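Local coordinates for fusolin (Anomala cuprea entomopoxvirus, PDB 4YN1), which forms the crystalline spindles of an insect poxvirus that enhance its virulence, and probably acts on chitin through a lytic polysaccharide monooxygenase-like domain, at residues P119-E125 against D230-R236; N127-I132 against P201-R205. All blocks are in the same frame, centred on the assembly; numbering follows the deposited sequence.

Interaction 1 (P119-E125 against D230-R236); sequences PTVIPLE and DAVFANR. With EDO (1,2-ethanediol), chain C; EDO (1,2-ethanediol), chain E.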
ATOM      1  N   PRO A 119       1.502   4.616   8.573  1.00 11.14           N
ATOM      2  CA  PRO A 119       0.668   5.291   7.584  1.00  9.98           C
ATOM      3  C   PRO A 119       1.125   6.718   7.289  1.00 13.28           C
ATOM      4  O   PRO A 119       1.831   7.364   8.070  1.00 12.86           O
ATOM      5  CB  PRO A 119      -0.705   5.333   8.283  1.00 10.98           C
ATOM      6  CG  PRO A 119      -0.337   5.553   9.717  1.00 15.00           C
ATOM      7  CD  PRO A 119       0.964   4.807   9.947  1.00 11.80           C
ATOM      8  N   THR A 120       0.644   7.227   6.183  1.00  9.39           N
ATOM      9  CA  THR A 120       0.705   8.653   5.870  1.00  9.13           C
ATOM     10  C   THR A 120      -0.397   9.273   6.741  1.00 14.26           C
ATOM     11  O   THR A 120      -1.547   8.823   6.667  1.00 12.26           O
ATOM     12  CB  THR A 120       0.432   8.916   4.409  1.00 13.07           C
ATOM     13  OG1 THR A 120       1.592   8.491   3.657  1.00 12.35           O
ATOM     14  CG2 THR A 120       0.115  10.395   4.122  1.00 13.90           C
ATOM     15  N   VAL A 121      -0.056  10.251   7.580  1.00 11.69           N
ATOM     16  CA  VAL A 121      -1.032  10.969   8.444  1.00 11.72           C
ATOM     17  C   VAL A 121      -1.585  12.178   7.709  1.00 17.95           C
ATOM     18  O   VAL A 121      -0.836  13.110   7.443  1.00 16.01           O
ATOM     19  CB  VAL A 121      -0.381  11.359   9.791  1.00 16.27           C
ATOM     20  CG1 VAL A 121      -1.372  12.078  10.700  1.00 16.81           C
ATOM     21  CG2 VAL A 121       0.186  10.144  10.488  1.00 15.43           C
ATOM     22  N   ILE A 122      -2.916  12.178   7.416  1.00 14.06           N
ATOM     23  CA  ILE A 122      -3.608  13.237   6.677  1.00 13.33           C
ATOM     24  C   ILE A 122      -4.389  14.092   7.660  1.00 17.25           C
ATOM     25  O   ILE A 122      -5.370  13.627   8.228  1.00 13.64           O
ATOM     26  CB  ILE A 122      -4.505  12.624   5.596  1.00 15.66           C
ATOM     27  CG1 ILE A 122      -3.642  11.749   4.638  1.00 17.12           C
ATOM     28  CG2 ILE A 122      -5.245  13.749   4.848  1.00 17.04           C
ATOM     29  CD1 ILE A 122      -4.398  10.816   3.771  1.00 18.35           C
ATOM     30  N   PRO A 123      -3.948  15.335   7.898  1.00 18.78           N
ATOM     31  CA  PRO A 123      -4.608  16.164   8.911  1.00 18.27           C
ATOM     32  C   PRO A 123      -5.922  16.696   8.392  1.00 19.56           C
ATOM     33  O   PRO A 123      -6.010  16.970   7.230  1.00 19.64           O
ATOM     34  CB  PRO A 123      -3.587  17.292   9.148  1.00 21.52           C
ATOM     35  CG  PRO A 123      -2.921  17.445   7.849  1.00 28.02           C
ATOM     36  CD  PRO A 123      -2.777  16.034   7.318  1.00 22.86           C
ATOM     37  N   LEU A 124      -6.961  16.759   9.229  1.00 15.20           N
ATOM     38  CA  LEU A 124      -8.252  17.283   8.810  1.00 14.64           C
ATOM     39  C   LEU A 124      -8.398  18.716   9.315  1.00 20.89           C
ATOM     40  O   LEU A 124      -8.041  18.995  10.442  1.00 20.34           O
ATOM     41  CB  LEU A 124      -9.398  16.450   9.429  1.00 13.57           C
ATOM     42  CG  LEU A 124      -9.446  14.974   9.044  1.00 16.35           C
ATOM     43  CD1 LEU A 124     -10.581  14.284   9.687  1.00 16.49           C
ATOM     44  CD2 LEU A 124      -9.534  14.782   7.554  1.00 19.90           C
ATOM     45  N   GLU A 125      -9.016  19.572   8.549  1.00 24.40           N
ATOM     46  CA  GLU A 125      -9.322  20.919   9.037  1.00 26.72           C
ATOM     47  C   GLU A 125     -10.726  20.914   9.661  1.00 27.31           C
ATOM     48  O   GLU A 125     -11.012  21.746  10.514  1.00 26.86           O
ATOM     49  CB  GLU A 125      -9.257  21.935   7.895  1.00 29.49           C
ATOM     50  CG  GLU A 125      -9.472  23.365   8.366  1.00 45.44           C
ATOM     51  CD  GLU A 125      -8.995  24.436   7.407  1.00 77.99           C
ATOM     52  OE1 GLU A 125      -9.310  24.337   6.200  1.00 82.77           O
ATOM     53  OE2 GLU A 125      -8.327  25.387   7.870  1.00 78.18           O
ATOM     54  N   ASP A 230      -0.863   2.749   3.011  1.00  9.66           N
ATOM     55  CA  ASP A 230      -1.307   2.911   4.393  1.00  8.56           C
ATOM     56  C   ASP A 230      -1.564   4.383   4.683  1.00 12.31           C
ATOM     57  O   ASP A 230      -0.691   5.236   4.469  1.00  9.89           O
ATOM     58  CB  ASP A 230      -0.282   2.305   5.368  1.00  9.75           C
ATOM     59  CG  ASP A 230      -0.093   0.799   5.108  1.00 16.69           C
ATOM     60  OD1 ASP A 230      -1.080   0.045   5.234  1.00 15.78           O
ATOM     61  OD2 ASP A 230       1.036   0.385   4.730  1.00 14.49           O
ATOM     62  N   ALA A 231      -2.728   4.662   5.280  1.00  9.14           N
ATOM     63  CA  ALA A 231      -3.100   6.039   5.632  1.00  8.33           C
ATOM     64  C   ALA A 231      -3.994   6.111   6.867  1.00 11.10           C
ATOM     65  O   ALA A 231      -4.606   5.125   7.269  1.00  9.71           O
ATOM     66  CB  ALA A 231      -3.792   6.688   4.436  1.00  9.88           C
ATOM     67  N   VAL A 232      -4.058   7.281   7.452  1.00 10.38           N
ATOM     68  CA  VAL A 232      -4.930   7.581   8.597  1.00  9.25           C
ATOM     69  C   VAL A 232      -5.204   9.072   8.605  1.00 14.47           C
ATOM     70  O   VAL A 232      -4.332   9.866   8.241  1.00 12.46           O
ATOM     71  CB  VAL A 232      -4.252   7.099   9.933  1.00 11.47           C
ATOM     72  CG1 VAL A 232      -3.022   7.934  10.282  1.00 11.75           C
ATOM     73  CG2 VAL A 232      -5.249   7.095  11.076  1.00 11.37           C
ATOM     74  N   PHE A 233      -6.388   9.458   9.047  1.00 10.14           N
ATOM     75  CA  PHE A 233      -6.716  10.851   9.203  1.00  9.55           C
ATOM     76  C   PHE A 233      -6.428  11.277  10.625  1.00 13.84           C
ATOM     77  O   PHE A 233      -6.686  10.526  11.564  1.00 13.32           O
ATOM     78  CB  PHE A 233      -8.192  11.125   8.877  1.00 11.07           C
ATOM     79  CG  PHE A 233      -8.537  10.954   7.428  1.00 11.22           C
ATOM     80  CD1 PHE A 233      -8.004  11.801   6.467  1.00 13.66           C
ATOM     81  CD2 PHE A 233      -9.395   9.944   7.013  1.00 12.87           C
ATOM     82  CE1 PHE A 233      -8.330  11.644   5.122  1.00 13.95           C
ATOM     83  CE2 PHE A 233      -9.702   9.780   5.665  1.00 15.13           C
ATOM     84  CZ  PHE A 233      -9.175  10.636   4.731  1.00 13.99           C
ATOM     85  N   ALA A 234      -5.874  12.466  10.799  1.00 12.80           N
ATOM     86  CA  ALA A 234      -5.712  13.030  12.134  1.00 12.90           C
ATOM     87  C   ALA A 234      -6.865  14.020  12.360  1.00 14.06           C
ATOM     88  O   ALA A 234      -6.925  15.090  11.747  1.00 12.49           O
ATOM     89  CB  ALA A 234      -4.351  13.721  12.294  1.00 14.12           C
ATOM     90  N   ASN A 235      -7.792  13.652  13.254  1.00 11.35           N
ATOM     91  CA  ASN A 235      -8.929  14.504  13.601  1.00 11.64           C
ATOM     92  C   ASN A 235      -8.401  15.730  14.301  1.00 14.39           C
ATOM     93  O   ASN A 235      -7.438  15.630  15.063  1.00 15.69           O
ATOM     94  CB  ASN A 235      -9.945  13.765  14.463  1.00 14.55           C
ATOM     95  CG  ASN A 235     -10.789  12.806  13.650  1.00 17.18           C
ATOM     96  OD1 ASN A 235     -11.832  13.157  13.108  1.00 12.90           O
ATOM     97  ND2 ASN A 235     -10.331  11.600  13.475  1.00 23.25           N
ATOM     98  N   ARG A 236      -8.978  16.877  14.018  1.00 13.18           N
ATOM     99  CA  ARG A 236      -8.533  18.134  14.615  1.00 12.26           C
ATOM    100  C   ARG A 236      -8.938  18.125  16.095  1.00 15.14           C
ATOM    101  O   ARG A 236     -10.080  17.765  16.406  1.00 14.33           O
ATOM    102  CB  ARG A 236      -9.204  19.302  13.908  1.00 16.42           C
ATOM    103  CG  ARG A 236      -8.606  20.637  14.206  1.00 33.75           C
ATOM    104  CD  ARG A 236      -9.194  21.665  13.271  1.00 48.63           C
ATOM    105  NE  ARG A 236      -8.509  22.949  13.386  1.00 61.47           N
ATOM    106  CZ  ARG A 236      -8.816  24.036  12.687  1.00 74.64           C
ATOM    107  NH1 ARG A 236      -9.812  24.010  11.805  1.00 50.75           N
ATOM    108  NH2 ARG A 236      -8.133  25.160  12.863  1.00 70.34           N
TER
HETATM  109  C1  EDO C 404      -7.332   8.855  14.172  1.00 37.29           C
HETATM  110  O1  EDO C 404      -8.294   8.999  13.146  1.00 36.53           O
HETATM  111  C2  EDO C 404      -7.649   9.852  15.319  1.00 37.16           C
HETATM  112  O2  EDO C 404      -7.649  11.197  14.827  1.00 28.36           O
HETATM  113  C1  EDO E 406     -11.248  17.946   5.089  1.00 42.08           C
HETATM  114  O1  EDO E 406     -11.470  17.964   6.500  1.00 40.92           O
HETATM  115  C2  EDO E 406      -9.755  17.779   4.766  1.00 42.90           C
HETATM  116  O2  EDO E 406      -9.014  18.616   5.631  1.00 43.64           O
HETATM  117  O   HOH W   1       1.375   5.963   2.961  1.00 10.48           O
HETATM  118  O   HOH W   2      -5.639  18.181  12.158  1.00 42.61           O

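Interaction 2 (N127-I132 against P201-R205); sequences NFVNTI and PVPYR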
ATOM      1  N   ASN A 127     -13.620  17.879  11.113  1.00 10.71           N
ATOM      2  CA  ASN A 127     -13.853  16.461  11.435  1.00 10.19           C
ATOM      3  C   ASN A 127     -15.184  15.885  10.976  1.00 13.76           C
ATOM      4  O   ASN A 127     -15.357  14.667  11.054  1.00 13.29           O
ATOM      5  CB  ASN A 127     -13.720  16.225  12.926  1.00 12.79           C
ATOM      6  CG  ASN A 127     -12.382  16.591  13.458  1.00 22.68           C
ATOM      7  OD1 ASN A 127     -11.412  16.572  12.727  1.00 14.84           O
ATOM      8  ND2 ASN A 127     -12.302  16.937  14.736  1.00 11.58           N
ATOM      9  N   PHE A 128     -16.115  16.735  10.528  1.00 11.97           N
ATOM     10  CA  PHE A 128     -17.463  16.305  10.107  1.00 11.78           C
ATOM     11  C   PHE A 128     -17.622  16.009   8.635  1.00 13.91           C
ATOM     12  O   PHE A 128     -18.617  15.428   8.248  1.00 14.53           O
ATOM     13  CB  PHE A 128     -18.477  17.362  10.518  1.00 13.16           C
ATOM     14  CG  PHE A 128     -18.598  17.455  12.008  1.00 13.70           C
ATOM     15  CD1 PHE A 128     -17.765  18.295  12.737  1.00 18.97           C
ATOM     16  CD2 PHE A 128     -19.457  16.615  12.702  1.00 13.79           C
ATOM     17  CE1 PHE A 128     -17.780  18.271  14.138  1.00 19.77           C
ATOM     18  CE2 PHE A 128     -19.583  16.713  14.086  1.00 16.59           C
ATOM     19  CZ  PHE A 128     -18.712  17.504  14.798  1.00 16.99           C
ATOM     20  N   VAL A 129     -16.657  16.368   7.832  1.00 13.13           N
ATOM     21  CA  VAL A 129     -16.677  16.103   6.388  1.00 14.53           C
ATOM     22  C   VAL A 129     -16.514  14.625   6.091  1.00 13.75           C
ATOM     23  O   VAL A 129     -15.721  13.974   6.755  1.00 12.79           O
ATOM     24  CB  VAL A 129     -15.619  16.983   5.689  1.00 21.84           C
ATOM     25  CG1 VAL A 129     -14.232  16.555   6.054  1.00 23.97           C
ATOM     26  CG2 VAL A 129     -15.778  16.950   4.177  1.00 23.93           C
ATOM     27  N   ASN A 130     -17.313  14.069   5.179  1.00  9.38           N
ATOM     28  CA  ASN A 130     -17.266  12.637   4.908  1.00 10.01           C
ATOM     29  C   ASN A 130     -16.481  12.223   3.673  1.00 13.57           C
ATOM     30  O   ASN A 130     -16.306  11.018   3.454  1.00 12.13           O
ATOM     31  CB  ASN A 130     -18.667  12.020   4.936  1.00 13.59           C
ATOM     32  CG  ASN A 130     -18.979  11.350   6.240  1.00 18.72           C
ATOM     33  OD1 ASN A 130     -18.177  11.311   7.213  1.00 12.99           O
ATOM     34  ND2 ASN A 130     -20.143  10.769   6.283  1.00 15.05           N
ATOM     35  N   THR A 131     -16.070  13.180   2.844  1.00 12.45           N
ATOM     36  CA  THR A 131     -15.222  12.888   1.674  1.00 14.19           C
ATOM     37  C   THR A 131     -14.089  13.854   1.704  1.00 18.55           C
ATOM     38  O   THR A 131     -14.326  15.065   1.740  1.00 19.64           O
ATOM     39  CB  THR A 131     -16.003  12.990   0.358  1.00 22.04           C
ATOM     40  OG1 THR A 131     -17.133  12.158   0.479  1.00 28.02           O
ATOM     41  CG2 THR A 131     -15.193  12.533  -0.846  1.00 23.08           C
ATOM     42  N   ILE A 132     -12.854  13.329   1.685  1.00 13.52           N
ATOM     43  CA  ILE A 132     -11.660  14.126   1.722  1.00 14.57           C
ATOM     44  C   ILE A 132     -10.949  13.945   0.384  1.00 15.11           C
ATOM     45  O   ILE A 132     -10.439  12.876   0.131  1.00 14.00           O
ATOM     46  CB  ILE A 132     -10.754  13.753   2.903  1.00 19.08           C
ATOM     47  CG1 ILE A 132     -11.479  14.057   4.250  1.00 21.08           C
ATOM     48  CG2 ILE A 132      -9.446  14.540   2.816  1.00 20.20           C
ATOM     49  CD1 ILE A 132     -12.184  12.957   4.819  1.00 23.12           C
ATOM     50  N   PRO A 201     -11.594  10.817  -4.109  1.00 13.44           N
ATOM     51  CA  PRO A 201     -12.485  11.182  -2.975  1.00 13.59           C
ATOM     52  C   PRO A 201     -12.416  10.096  -1.916  1.00 15.02           C
ATOM     53  O   PRO A 201     -13.048   9.050  -2.036  1.00 16.15           O
ATOM     54  CB  PRO A 201     -13.876  11.271  -3.623  1.00 15.35           C
ATOM     55  CG  PRO A 201     -13.806  10.396  -4.815  1.00 20.04           C
ATOM     56  CD  PRO A 201     -12.357  10.239  -5.231  1.00 14.87           C
ATOM     57  N   VAL A 202     -11.606  10.324  -0.893  1.00 12.06           N
ATOM     58  CA  VAL A 202     -11.399   9.311   0.137  1.00  9.83           C
ATOM     59  C   VAL A 202     -12.471   9.482   1.207  1.00 15.78           C
ATOM     60  O   VAL A 202     -12.583  10.579   1.759  1.00 12.64           O
ATOM     61  CB  VAL A 202      -9.978   9.406   0.732  1.00 14.76           C
ATOM     62  CG1 VAL A 202      -9.776   8.347   1.819  1.00 14.16           C
ATOM     63  CG2 VAL A 202      -8.935   9.231  -0.367  1.00 14.14           C
ATOM     64  N   PRO A 203     -13.240   8.420   1.531  1.00 12.85           N
ATOM     65  CA  PRO A 203     -14.239   8.534   2.583  1.00 11.60           C
ATOM     66  C   PRO A 203     -13.571   8.708   3.942  1.00 14.21           C
ATOM     67  O   PRO A 203     -12.489   8.161   4.222  1.00 11.49           O
ATOM     68  CB  PRO A 203     -15.010   7.196   2.478  1.00 13.24           C
ATOM     69  CG  PRO A 203     -14.041   6.240   1.953  1.00 18.72           C
ATOM     70  CD  PRO A 203     -13.225   7.053   0.976  1.00 15.46           C
ATOM     71  N   TYR A 204     -14.190   9.502   4.778  1.00 11.58           N
ATOM     72  CA  TYR A 204     -13.699   9.712   6.122  1.00  9.98           C
ATOM     73  C   TYR A 204     -13.596   8.387   6.877  1.00 10.46           C
ATOM     74  O   TYR A 204     -14.452   7.523   6.756  1.00 10.84           O
ATOM     75  CB  TYR A 204     -14.623  10.664   6.885  1.00 10.35           C
ATOM     76  CG  TYR A 204     -14.299  10.785   8.355  1.00 10.98           C
ATOM     77  CD1 TYR A 204     -14.796   9.868   9.279  1.00 12.22           C
ATOM     78  CD2 TYR A 204     -13.550  11.848   8.837  1.00 10.15           C
ATOM     79  CE1 TYR A 204     -14.481   9.968  10.634  1.00 13.42           C
ATOM     80  CE2 TYR A 204     -13.244  11.963  10.192  1.00  9.37           C
ATOM     81  CZ  TYR A 204     -13.767  11.060  11.092  1.00 12.82           C
ATOM     82  OH  TYR A 204     -13.414  11.176  12.413  1.00 15.39           O
ATOM     83  N   ARG A 205     -12.584   8.310   7.732  1.00  9.31           N
ATOM     84  CA  ARG A 205     -12.325   7.192   8.626  1.00  9.50           C
ATOM     85  C   ARG A 205     -11.777   7.737   9.919  1.00 12.98           C
ATOM     86  O   ARG A 205     -11.023   8.702   9.886  1.00 12.20           O
ATOM     87  CB  ARG A 205     -11.254   6.279   8.005  1.00  9.97           C
ATOM     88  CG  ARG A 205     -11.668   5.559   6.712  1.00  8.94           C
ATOM     89  CD  ARG A 205     -12.599   4.434   7.018  1.00  9.39           C
ATOM     90  NE  ARG A 205     -13.059   3.742   5.823  1.00 11.68           N
ATOM     91  CZ  ARG A 205     -14.155   4.031   5.131  1.00 17.28           C
ATOM     92  NH1 ARG A 205     -14.923   5.066   5.479  1.00 12.08           N
ATOM     93  NH2 ARG A 205     -14.501   3.289   4.089  1.00 10.79           N
TER

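Interaction 1 (P119-E125 against D230-R236)
Thr120 to Pro123 pair with Ala231 to Ala234 as parallel β-strands, a ladder in the mixed sheet of the lytic polysaccharide monooxygenase-like β-sandwich. Bonds alternate across it: Thr120 N to Asp230 O, Val232 N to Thr120 O, then Ile122 N to Val232 O at 2.8 Å and nearly straight (175°). Ala234 N to Ile122 O and Leu124 N to Ala234 O continue the ladder. Pro123 fits the 120-123 strand because its nitrogen, lacking a proton, falls at a position that donates no bond here.

The two faces differ. Val121, Val232 and Ala234 share one, where Val121 CG1 lies 3.8 Å from Ala234 CB. Val232 CG1, held between its own backbone N and carbonyl carbon (chi1 69°), touches Pro119 CG at 3.6 Å. On the other face Ile122 and Phe233 run side by side, with Ile122 CG2 3.7 Å from Phe233 CE1. Leu124 crosses Phe233 at about a right angle and sets CD2 3.5 Å from ring atom CD1. Apolar Ile122 and Phe233 suit this face, since they pack on Ile134 and Ile132 of strand 131-140.

Asp230 turns its carboxylate away to a salt bridge with Arg10. Past the last rung, extended Arg236 runs on alongside Glu125, and its NH1 meets a lone pair of Glu125 O at 2.9 Å.

Interaction 2 (N127-I132 against P201-R205)
An antiparallel β-ladder between strands 131-140 and 194-203, in the four-stranded sheet of the sandwich, has its end here, and Tyr204 lies just beyond it over the loop that leads into strand 131-140. Ile132 and Val202 form a hydrogen-bonded pair: Ile132 N reaches Val202 O at 2.8 Å, nearly straight, and Val202 N returns a bond to Ile132 O. Thr131 and Pro203 follow as a non-hydrogen-bonded pair, a place that suits proline because no N-H is needed for the ladder. The next bond, Tyr204 N to Asn130 O at 2.9 Å, arrives well above the carbonyl plane (57° out of it), while Pro203 CA lends the same oxygen a CA-H...O contact.

The tyrosine side chain carries a large share of the contact. With CG anti to the backbone N (chi1 172°), its ring extends along the 127-130 loop and runs past a series of oxygens: Val129 O is 3.5 Å from Tyr204 CB, and Asn127 O is 3.5 Å from Tyr204 CE2. Asn130 OD1 approaches Tyr204 CB, its amide inclined 33° to the ring. Ile132 CD1 comes in near the ring plane, 3.9 Å from Tyr204 CB, so the aromatic group has an apolar neighbour at its root and a polar end further out, where its hydroxyl hydrogen-bonds Asn235 OD1. Ile132 and Val202, both branched and apolar, also pack on Phe233 of strand 223-234, which belongs to the mixed sheet. Thr131 points to the other face, alongside Pro201, and its CG2 presses on Pro201 CB at a tight 3.3 Å.

From the N terminus, the chain first runs through 119-125, then through 127-132 almost at once, so the opening halves of both contacts are neighbours. Interaction 2 closes first, when 201-205 returns to 127-132 over a loop of 68 residues. Interaction 1 closes later, when 230-236 comes back to 119-125, and interaction 2 is thus nested within its loop. One contact belongs to the mixed sheet and the other to the antiparallel sheet, and their centres lie about 10 Å apart. Besides the Tyr204-Asn235 hydrogen bond, a second polar link joins them directly: Arg236 N is hydrogen-bonded to Asn127 OD1.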